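Local coordinates for methyl-CpG-binding domain protein 1 (Homo sapiens, PDB 5W9Q) that represses transcription at methylated CpG promoters and, through its third CXXC zinc finger, the part present here, binds DNA containing unmethylated CpG, at residues Ala53-Arg56 with Leu57-Ser60. Numbering follows the deposited sequence.
Sequences AMKR and LLPS. With nucleotides of chain D.
Two N-H groups of Arg56 converge on one phosphate oxygen, OP2 of the nucleotide DC3 in chain D. The straighter bond comes from Arg56 NE, 2.9 Å from DC3 OP2 with an N-H...O angle of 162°; Arg56 NH2 reaches the same DC3 OP2 at 3.2 Å and is more bent, at 139°. The oxygen lies in the guanidinium plane, at the edge carrying NE and NH2, whereas one face of the group meets the C5-C6 edge of the cytosine, which stands nearly perpendicular to it with C6 over its centre. Edge and face are thus both engaged, which would restrict rotation of the group in this conformer. CG of Arg56 stands between its backbone N and carbonyl carbon (chi1 68°); the chain then runs straight through chi2 and bends at chi3, turning the guanidinium over the base edge. The deposited model has a second conformer of Arg56, and this geometry describes one of them.

The backbone behind this arginine is a short 3-10 turn, identified by two successive i to i+3 bonds: Leu57 N to Met54 O at 3.1 Å, and Leu58 N to Lys55 O at 3.2 Å. Apolar contacts follow the same spacing. Met54 CB lies 4.2 Å from Leu57 CD1, while Lys55 and Leu58 run side by side, with Lys55 CD 3.8 Å from Leu58 CD1. Arg45 NH1 hydrogen-bonds to Arg56 O, and Leu57 packs on Gln48, joining the turn to the segment between zinc ligands Cys44 and Cys49. Met54 also packs on a thymine base.

The contact thus combines two hydrogen bonds to one phosphate oxygen, probably strengthened by the opposite charges of guanidinium and phosphate, with edge-on packing of a base against the guanidinium face, consistent with the C-terminal turn of this chain contributing to DNA binding.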
ATOM      1  N   ALA A  53       4.292  -7.527   4.539  1.00 42.26           N
ATOM      2  CA  ALA A  53       4.434  -7.111   3.124  1.00 39.19           C
ATOM      3  C   ALA A  53       5.798  -7.450   2.675  1.00 41.01           C
ATOM      4  O   ALA A  53       6.738  -7.392   3.458  1.00 44.45           O
ATOM      5  CB  ALA A  53       4.190  -5.656   2.924  1.00 36.41           C
ATOM      6  N   MET A  54       5.917  -7.828   1.417  1.00 39.68           N
ATOM      7  CA  MET A  54       7.175  -7.944   0.789  1.00 41.17           C
ATOM      8  C   MET A  54       7.936  -6.621   0.991  1.00 39.87           C
ATOM      9  O   MET A  54       7.351  -5.530   0.908  1.00 36.82           O
ATOM     10  CB  MET A  54       6.984  -8.225  -0.694  1.00 41.18           C
ATOM     11  CG  MET A  54       6.430  -9.635  -1.027  1.00 43.61           C
ATOM     12  SD  MET A  54       6.682 -10.024  -2.749  1.00 46.13           S
ATOM     13  CE  MET A  54       5.413  -9.058  -3.541  1.00 41.28           C
ATOM     14  N   LYS A  55       9.240  -6.715   1.242  1.00 42.95           N
ATOM     15  CA  LYS A  55       9.998  -5.556   1.700  1.00 43.20           C
ATOM     16  C   LYS A  55      10.118  -4.537   0.627  1.00 40.81           C
ATOM     17  O   LYS A  55      10.162  -3.348   0.931  1.00 39.69           O
ATOM     18  CB  LYS A  55      11.386  -5.949   2.225  1.00 48.11           C
ATOM     19  CG  LYS A  55      11.366  -6.899   3.391  1.00 52.05           C
ATOM     20  CD  LYS A  55      10.640  -6.350   4.631  1.00 52.06           C
ATOM     21  CE  LYS A  55      10.593  -7.361   5.765  1.00 56.01           C
ATOM     22  NZ  LYS A  55       9.587  -6.937   6.764  1.00 55.71           N
ATOM     23  N   ARG A  56      10.105  -4.978  -0.651  1.00 39.83           N
ATOM     24  CA  ARG A  56      10.222  -4.051  -1.754  0.50 38.48           C
ATOM     25  C   ARG A  56       9.022  -3.095  -1.879  1.00 34.67           C
ATOM     26  O   ARG A  56       9.114  -2.123  -2.588  1.00 34.65           O
ATOM     27  CB  ARG A  56      10.486  -4.789  -3.090  0.50 39.98           C
ATOM     28  CG  ARG A  56       9.313  -5.641  -3.609  0.50 38.42           C
ATOM     29  CD  ARG A  56       9.658  -6.288  -4.942  0.50 41.05           C
ATOM     30  NE  ARG A  56      10.880  -7.041  -4.875  0.50 45.50           N
ATOM     31  CZ  ARG A  56      10.951  -8.358  -4.989  0.50 48.56           C
ATOM     32  NH1 ARG A  56       9.858  -9.074  -5.219  0.50 47.54           N
ATOM     33  NH2 ARG A  56      12.112  -8.937  -4.898  0.50 53.23           N
ATOM     34  N   LEU A  57       7.915  -3.390  -1.201  1.00 32.65           N
ATOM     35  CA  LEU A  57       6.688  -2.598  -1.239  1.00 30.13           C
ATOM     36  C   LEU A  57       6.627  -1.491  -0.119  1.00 31.38           C
ATOM     37  O   LEU A  57       5.778  -0.597  -0.152  1.00 29.92           O
ATOM     38  CB  LEU A  57       5.475  -3.486  -1.035  1.00 28.70           C
ATOM     39  CG  LEU A  57       5.274  -4.602  -2.101  1.00 29.41           C
ATOM     40  CD1 LEU A  57       4.049  -5.404  -1.833  1.00 28.97           C
ATOM     41  CD2 LEU A  57       5.226  -4.022  -3.469  1.00 28.75           C
ATOM     42  N   LEU A  58       7.456  -1.644   0.865  1.00 34.20           N
ATOM     43  CA  LEU A  58       7.499  -0.643   1.983  1.00 37.39           C
ATOM     44  C   LEU A  58       7.922   0.728   1.471  1.00 39.15           C
ATOM     45  O   LEU A  58       8.546   0.825   0.387  1.00 37.92           O
ATOM     46  CB  LEU A  58       8.403  -1.159   3.026  1.00 40.23           C
ATOM     47  CG  LEU A  58       7.943  -2.429   3.743  1.00 41.22           C
ATOM     48  CD1 LEU A  58       9.035  -2.953   4.690  1.00 45.56           C
ATOM     49  CD2 LEU A  58       6.610  -2.174   4.479  1.00 40.92           C
ATOM     50  N   PRO A  59       7.637   1.822   2.254  1.00 43.36           N
ATOM     51  CA  PRO A  59       8.245   3.122   1.842  1.00 46.78           C
ATOM     52  C   PRO A  59       9.817   3.063   1.771  1.00 51.90           C
ATOM     53  O   PRO A  59      10.457   2.207   2.404  1.00 52.56           O
ATOM     54  CB  PRO A  59       7.728   4.112   2.905  1.00 49.54           C
ATOM     55  CG  PRO A  59       6.535   3.426   3.537  1.00 47.49           C
ATOM     56  CD  PRO A  59       6.822   1.955   3.476  1.00 45.16           C
ATOM     57  N   SER A  60      10.402   3.921   0.931  1.00 57.79           N
ATOM     58  CA  SER A  60      11.836   3.820   0.560  1.00 62.71           C
ATOM     59  C   SER A  60      12.493   5.055   0.961  1.00 70.29           C
ATOM     60  O   SER A  60      12.165   6.109   0.403  1.00 75.88           O
ATOM     61  CB  SER A  60      12.007   3.653  -0.964  1.00 63.53           C
ATOM     62  OXT SER A  60      13.337   5.070   1.852  1.00 75.61           O
TER
ATOM     63  P    DC D   3      14.280  -5.037  -5.434  1.00 54.13           P
ATOM     64  OP1  DC D   3      14.620  -3.716  -4.801  1.00 58.14           O
ATOM     65  OP2  DC D   3      13.575  -6.089  -4.659  1.00 52.62           O
ATOM     66  O5'  DC D   3      13.389  -4.775  -6.714  1.00 50.86           O
ATOM     67  C5'  DC D   3      13.847  -3.980  -7.818  1.00 51.44           C
ATOM     68  C4'  DC D   3      12.846  -4.136  -8.937  1.00 48.16           C
ATOM     69  O4'  DC D   3      12.926  -5.489  -9.450  1.00 45.51           O
ATOM     70  C3'  DC D   3      11.396  -3.952  -8.493  1.00 46.48           C
ATOM     71  O3'  DC D   3      10.681  -3.305  -9.536  1.00 46.87           O
ATOM     72  C2'  DC D   3      10.882  -5.373  -8.387  1.00 43.89           C
ATOM     73  C1'  DC D   3      11.624  -6.001  -9.549  1.00 42.84           C
ATOM     74  N1   DC D   3      11.720  -7.459  -9.581  1.00 41.16           N
ATOM     75  C2   DC D   3      11.678  -8.093 -10.821  1.00 40.71           C
ATOM     76  O2   DC D   3      11.546  -7.404 -11.839  1.00 40.67           O
ATOM     77  N3   DC D   3      11.788  -9.443 -10.880  1.00 40.97           N
ATOM     78  C4   DC D   3      11.934 -10.152  -9.751  1.00 41.64           C
ATOM     79  N4   DC D   3      12.033 -11.483  -9.852  1.00 42.52           N
ATOM     80  C5   DC D   3      11.981  -9.529  -8.475  1.00 41.91           C
ATOM     81  C6   DC D   3      11.874  -8.191  -8.436  1.00 42.09           C
TER